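Local coordinates for 2,3-bisphosphoglycerate-independent phosphoglycerate mutase (Pyrococcus horikoshii, PDB 2ZKT), which probably interconverts 2-phosphoglycerate and 3-phosphoglycerate in glycolysis, as a metal-dependent mutase that needs no 2,3-bisphosphoglycerate, at residues P28-L40 and A317-L331. Sequence-based numbering, arbitrary orientation.
Sequences PLEYANTPNMDKL and AELIERADRMIGYIL
Asp324 presents its carboxylate to the first turn of helix 35-40 and grips two successive backbone amides there. Asp324 OD2 accepts from Asn36 N at 2.9 Å with an N-H...O angle of 166°, Asp324 OD1 accepts from Met37 N at 2.8 Å, and each oxygen uses its syn lone pair. The carboxylate crosses the Thr34 side chain at about a right angle, carried there by a chi1 of -161° that swings CG to the far side from the Asp324 nitrogen. Asn36 ND2 adds a weak bond to Asp324 OD2, its amide plane tilted against the carboxylate, while Asn36 CG lies 3.4 Å from Gly328 CA; a modelled CB on that glycine would collide with the amide.

On the N-terminal side of Asp324, Ile320 touches both helices of 28-40. Ile320 CD1 reaches Leu29 N at 3.6 Å, and Ile320 CG2 meets Met37 CE at 3.8 Å as well as the methyl of Thr34. Ala317 packs against Pro28 and Ala32 beyond it; at the other end Leu331 CD1 rests 3.8 Å from Leu40 CG. Glu321 OE2 takes Asn33 N from above its carboxylate plane in a nearly straight bond of 3.1 Å, tying down the linker.

The axes of helix 35-40 and helix 317-331 run 59° apart, an oblique packing on the alkaline-phosphatase-type core, where Met37 and Ala323 both touch Leu12 of strand 6-12. Tyr31, Asn33 and Pro35 also pack against the second subunit.

Replacing Asp324 with an alanine would probably leave the Asn36 and Met37 amides without the carboxylate that receives them both and loosen the helix start. Because Thr34 makes no side-chain capping bond, the chemistry implies that a buried carboxylate from a distant helix substitutes for the local cap, its negative charge probably favoured by the positive end of the helix dipole.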
loop_
_atom_site.group_PDB
_atom_site.type_symbol
_atom_site.label_atom_id
_atom_site.label_comp_id
_atom_site.label_asym_id
_atom_site.label_seq_id
_atom_site.Cartn_x
_atom_site.Cartn_y
_atom_site.Cartn_z
ATOM N N PRO B 28 5.976 -4.243 -5.596
ATOM C CA PRO B 28 4.647 -3.612 -5.598
ATOM C C PRO B 28 3.816 -4.037 -4.380
ATOM O O PRO B 28 3.106 -3.223 -3.789
ATOM C CB PRO B 28 4.040 -4.105 -6.917
ATOM C CG PRO B 28 5.248 -4.126 -7.819
ATOM C CD PRO B 28 6.311 -4.769 -6.937
ATOM N N LEU B 29 3.911 -5.312 -4.013
ATOM C CA LEU B 29 3.161 -5.835 -2.875
ATOM C C LEU B 29 3.611 -5.219 -1.560
ATOM O O LEU B 29 2.785 -4.939 -0.694
ATOM C CB LEU B 29 3.300 -7.367 -2.776
ATOM C CG LEU B 29 2.762 -7.981 -1.458
ATOM C CD1 LEU B 29 1.324 -7.531 -1.193
ATOM C CD2 LEU B 29 2.837 -9.507 -1.550
ATOM N N GLU B 30 4.915 -5.001 -1.413
ATOM C CA GLU B 30 5.436 -4.426 -0.178
ATOM C C GLU B 30 5.084 -2.939 -0.108
ATOM O O GLU B 30 4.561 -2.457 0.906
ATOM C CB GLU B 30 6.961 -4.641 -0.095
ATOM C CG GLU B 30 7.352 -6.114 0.035
ATOM C CD GLU B 30 8.831 -6.375 -0.249
ATOM O OE1 GLU B 30 9.428 -5.624 -1.065
ATOM O OE2 GLU B 30 9.396 -7.346 0.328
ATOM N N TYR B 31 5.347 -2.241 -1.218
ATOM C CA TYR B 31 5.090 -0.803 -1.374
ATOM C C TYR B 31 3.598 -0.465 -1.202
ATOM O O TYR B 31 3.247 0.472 -0.501
ATOM C CB TYR B 31 5.562 -0.360 -2.773
ATOM C CG TYR B 31 5.365 1.110 -3.093
ATOM C CD1 TYR B 31 6.263 2.075 -2.628
ATOM C CD2 TYR B 31 4.287 1.537 -3.879
ATOM C CE1 TYR B 31 6.096 3.426 -2.934
ATOM C CE2 TYR B 31 4.112 2.892 -4.194
ATOM C CZ TYR B 31 5.022 3.829 -3.718
ATOM O OH TYR B 31 4.865 5.173 -4.022
ATOM N N ALA B 32 2.732 -1.244 -1.854
ATOM C CA ALA B 32 1.284 -1.032 -1.797
ATOM C C ALA B 32 0.759 -1.029 -0.370
ATOM O O ALA B 32 1.195 -1.817 0.455
ATOM C CB ALA B 32 0.567 -2.121 -2.611
ATOM N N ASN B 33 -0.184 -0.136 -0.082
ATOM C CA ASN B 33 -0.779 -0.061 1.249
ATOM C C ASN B 33 -1.823 -1.181 1.338
ATOM O O ASN B 33 -2.888 -1.107 0.718
ATOM C CB ASN B 33 -1.432 1.318 1.444
ATOM C CG ASN B 33 -2.097 1.469 2.804
ATOM O OD1 ASN B 33 -1.515 1.129 3.832
ATOM N ND2 ASN B 33 -3.319 1.995 2.810
ATOM N N THR B 34 -1.506 -2.218 2.117
ATOM C CA THR B 34 -2.384 -3.382 2.270
ATOM C C THR B 34 -2.596 -3.745 3.741
ATOM O O THR B 34 -2.200 -4.829 4.189
ATOM C CB THR B 34 -1.770 -4.609 1.559
ATOM O OG1 THR B 34 -0.507 -4.926 2.175
ATOM C CG2 THR B 34 -1.519 -4.305 0.079
ATOM N N PRO B 35 -3.267 -2.862 4.504
ATOM C CA PRO B 35 -3.506 -3.126 5.932
ATOM C C PRO B 35 -4.226 -4.434 6.280
ATOM O O PRO B 35 -4.002 -4.987 7.354
ATOM C CB PRO B 35 -4.287 -1.888 6.379
ATOM C CG PRO B 35 -5.088 -1.538 5.155
ATOM C CD PRO B 35 -4.048 -1.687 4.049
ATOM N N ASN B 36 -5.088 -4.932 5.384
ATOM C CA ASN B 36 -5.834 -6.173 5.643
ATOM C C ASN B 36 -4.980 -7.437 5.504
ATOM O O ASN B 36 -5.043 -8.334 6.350
ATOM C CB ASN B 36 -7.076 -6.248 4.737
ATOM C CG ASN B 36 -8.173 -5.266 5.178
ATOM O OD1 ASN B 36 -8.762 -5.422 6.245
ATOM N ND2 ASN B 36 -8.429 -4.241 4.362
ATOM N N MET B 37 -4.175 -7.518 4.449
ATOM C CA MET B 37 -3.311 -8.684 4.299
ATOM C C MET B 37 -2.236 -8.649 5.412
ATOM O O MET B 37 -1.834 -9.704 5.926
ATOM C CB MET B 37 -2.686 -8.722 2.888
ATOM C CG MET B 37 -3.721 -9.090 1.798
ATOM S SD MET B 37 -3.097 -9.280 0.095
ATOM C CE MET B 37 -3.337 -7.601 -0.589
ATOM N N ASP B 38 -1.793 -7.447 5.809
ATOM C CA ASP B 38 -0.795 -7.324 6.886
ATOM C C ASP B 38 -1.403 -7.823 8.207
ATOM O O ASP B 38 -0.716 -8.442 9.026
ATOM C CB ASP B 38 -0.340 -5.862 7.080
ATOM C CG ASP B 38 0.459 -5.322 5.886
ATOM O OD1 ASP B 38 0.639 -6.076 4.895
ATOM O OD2 ASP B 38 0.901 -4.141 5.946
ATOM N N LYS B 39 -2.689 -7.536 8.415
ATOM C CA LYS B 39 -3.384 -7.971 9.623
ATOM C C LYS B 39 -3.437 -9.505 9.629
ATOM O O LYS B 39 -3.167 -10.150 10.652
ATOM C CB LYS B 39 -4.812 -7.399 9.639
ATOM C CG LYS B 39 -5.657 -7.874 10.815
ATOM C CD LYS B 39 -7.052 -8.303 10.356
ATOM C CE LYS B 39 -7.847 -7.121 9.789
ATOM N NZ LYS B 39 -9.174 -6.928 10.459
ATOM N N LEU B 40 -3.791 -10.083 8.479
ATOM C CA LEU B 40 -3.871 -11.539 8.358
ATOM C C LEU B 40 -2.491 -12.200 8.510
ATOM O O LEU B 40 -2.365 -13.260 9.144
ATOM C CB LEU B 40 -4.495 -11.918 7.005
ATOM C CG LEU B 40 -6.005 -11.674 6.881
ATOM C CD1 LEU B 40 -6.464 -12.026 5.455
ATOM C CD2 LEU B 40 -6.749 -12.523 7.915
ATOM N N ALA B 317 0.871 -2.012 -7.950
ATOM C CA ALA B 317 0.727 -1.761 -6.516
ATOM C C ALA B 317 -0.684 -1.209 -6.252
ATOM O O ALA B 317 -1.343 -1.589 -5.279
ATOM C CB ALA B 317 1.797 -0.757 -6.035
ATOM N N GLU B 318 -1.141 -0.316 -7.132
ATOM C CA GLU B 318 -2.474 0.280 -7.007
ATOM C C GLU B 318 -3.542 -0.837 -7.065
ATOM O O GLU B 318 -4.514 -0.834 -6.296
ATOM C CB GLU B 318 -2.688 1.296 -8.148
ATOM C CG GLU B 318 -3.816 2.307 -7.928
ATOM C CD GLU B 318 -5.206 1.692 -8.039
ATOM O OE1 GLU B 318 -5.536 1.143 -9.120
ATOM O OE2 GLU B 318 -5.967 1.765 -7.045
ATOM N N LEU B 319 -3.346 -1.797 -7.972
ATOM C CA LEU B 319 -4.283 -2.907 -8.099
ATOM C C LEU B 319 -4.237 -3.858 -6.895
ATOM O O LEU B 319 -5.253 -4.412 -6.481
ATOM C CB LEU B 319 -3.959 -3.665 -9.384
ATOM C CG LEU B 319 -4.336 -2.836 -10.618
ATOM C CD1 LEU B 319 -3.777 -3.417 -11.919
ATOM C CD2 LEU B 319 -5.849 -2.703 -10.807
ATOM N N ILE B 320 -3.006 -4.080 -6.355
ATOM C CA ILE B 320 -2.925 -4.920 -5.159
ATOM C C ILE B 320 -3.698 -4.277 -4.003
ATOM O O ILE B 320 -4.215 -4.944 -3.111
ATOM C CB ILE B 320 -1.445 -5.158 -4.765
ATOM C CG1 ILE B 320 -0.735 -6.032 -5.821
ATOM C CG2 ILE B 320 -1.377 -5.912 -3.417
ATOM C CD1 ILE B 320 0.778 -6.187 -5.564
ATOM N N GLU B 321 -3.750 -2.922 -4.036
ATOM C CA GLU B 321 -4.505 -2.203 -3.007
ATOM C C GLU B 321 -6.017 -2.410 -3.168
ATOM O O GLU B 321 -6.757 -2.489 -2.198
ATOM C CB GLU B 321 -4.155 -0.701 -3.073
ATOM C CG GLU B 321 -2.874 -0.350 -2.295
ATOM C CD GLU B 321 -2.598 1.146 -2.347
ATOM O OE1 GLU B 321 -3.535 1.926 -2.272
ATOM O OE2 GLU B 321 -1.433 1.521 -2.417
ATOM N N ARG B 322 -6.486 -2.500 -4.413
ATOM C CA ARG B 322 -7.911 -2.731 -4.647
ATOM C C ARG B 322 -8.243 -4.133 -4.116
ATOM O O ARG B 322 -9.326 -4.374 -3.567
ATOM C CB ARG B 322 -8.232 -2.607 -6.148
ATOM C CG ARG B 322 -8.215 -1.153 -6.633
ATOM C CD ARG B 322 -8.358 -1.020 -8.147
ATOM N NE ARG B 322 -9.510 -1.760 -8.667
ATOM C CZ ARG B 322 -9.745 -1.943 -9.967
ATOM N NH1 ARG B 322 -8.905 -1.432 -10.869
ATOM N NH2 ARG B 322 -10.802 -2.650 -10.366
ATOM N N ALA B 323 -7.294 -5.058 -4.270
ATOM C CA ALA B 323 -7.485 -6.418 -3.778
ATOM C C ALA B 323 -7.555 -6.390 -2.246
ATOM O O ALA B 323 -8.383 -7.089 -1.644
ATOM C CB ALA B 323 -6.319 -7.327 -4.250
ATOM N N ASP B 324 -6.702 -5.581 -1.607
ATOM C CA ASP B 324 -6.722 -5.528 -0.146
ATOM C C ASP B 324 -8.096 -5.104 0.365
ATOM O O ASP B 324 -8.608 -5.675 1.341
ATOM C CB ASP B 324 -5.646 -4.577 0.406
ATOM C CG ASP B 324 -5.325 -4.851 1.881
ATOM O OD1 ASP B 324 -4.866 -5.980 2.188
ATOM O OD2 ASP B 324 -5.531 -3.951 2.738
ATOM N N ARG B 325 -8.704 -4.113 -0.291
ATOM C CA ARG B 325 -10.039 -3.656 0.112
ATOM C C ARG B 325 -11.044 -4.788 -0.133
ATOM O O ARG B 325 -11.949 -5.017 0.676
ATOM C CB ARG B 325 -10.452 -2.402 -0.675
ATOM C CG ARG B 325 -9.463 -1.251 -0.536
ATOM C CD ARG B 325 -9.970 0.048 -1.166
ATOM N NE ARG B 325 -8.855 0.983 -1.356
ATOM C CZ ARG B 325 -8.232 1.182 -2.520
ATOM N NH1 ARG B 325 -8.621 0.519 -3.609
ATOM N NH2 ARG B 325 -7.197 2.020 -2.592
ATOM N N MET B 326 -10.876 -5.490 -1.257
ATOM C CA MET B 326 -11.752 -6.615 -1.593
ATOM C C MET B 326 -11.664 -7.622 -0.444
ATOM O O MET B 326 -12.685 -8.126 0.038
ATOM C CB MET B 326 -11.295 -7.270 -2.915
ATOM C CG MET B 326 -11.986 -8.587 -3.246
ATOM S SD MET B 326 -11.324 -9.384 -4.750
ATOM C CE MET B 326 -9.741 -10.135 -4.076
ATOM N N ILE B 327 -10.434 -7.905 -0.001
ATOM C CA ILE B 327 -10.205 -8.845 1.102
ATOM C C ILE B 327 -10.778 -8.269 2.399
ATOM O O ILE B 327 -11.370 -8.995 3.199
ATOM C CB ILE B 327 -8.688 -9.128 1.275
ATOM C CG1 ILE B 327 -8.181 -9.925 0.058
ATOM C CG2 ILE B 327 -8.426 -9.893 2.585
ATOM C CD1 ILE B 327 -6.749 -9.621 -0.331
ATOM N N GLY B 328 -10.600 -6.960 2.593
ATOM C CA GLY B 328 -11.124 -6.307 3.788
ATOM C C GLY B 328 -12.634 -6.498 3.913
ATOM O O GLY B 328 -13.165 -6.662 5.018
ATOM N N TYR B 329 -13.334 -6.473 2.782
ATOM C CA TYR B 329 -14.783 -6.676 2.793
ATOM C C TYR B 329 -15.081 -8.096 3.304
ATOM O O TYR B 329 -15.872 -8.282 4.240
ATOM C CB TYR B 329 -15.360 -6.508 1.377
ATOM C CG TYR B 329 -16.839 -6.846 1.288
ATOM C CD1 TYR B 329 -17.818 -5.917 1.674
ATOM C CD2 TYR B 329 -17.257 -8.115 0.876
ATOM C CE1 TYR B 329 -19.176 -6.252 1.653
ATOM C CE2 TYR B 329 -18.610 -8.464 0.857
ATOM C CZ TYR B 329 -19.566 -7.531 1.246
ATOM O OH TYR B 329 -20.900 -7.894 1.249
ATOM N N ILE B 330 -14.438 -9.097 2.690
ATOM C CA ILE B 330 -14.638 -10.489 3.085
ATOM C C ILE B 330 -14.391 -10.714 4.572
ATOM O O ILE B 330 -15.178 -11.392 5.241
ATOM C CB ILE B 330 -13.716 -11.450 2.294
ATOM C CG1 ILE B 330 -14.059 -11.386 0.799
ATOM C CG2 ILE B 330 -13.871 -12.870 2.821
ATOM C CD1 ILE B 330 -13.054 -12.103 -0.099
ATOM N N LEU B 331 -13.294 -10.156 5.090
ATOM C CA LEU B 331 -12.968 -10.323 6.506
ATOM C C LEU B 331 -14.057 -9.772 7.433
ATOM O O LEU B 331 -14.243 -10.279 8.550
ATOM C CB LEU B 331 -11.624 -9.645 6.839
ATOM C CG LEU B 331 -10.365 -10.231 6.176
ATOM C CD1 LEU B 331 -9.128 -9.524 6.723
ATOM C CD2 LEU B 331 -10.277 -11.735 6.449
#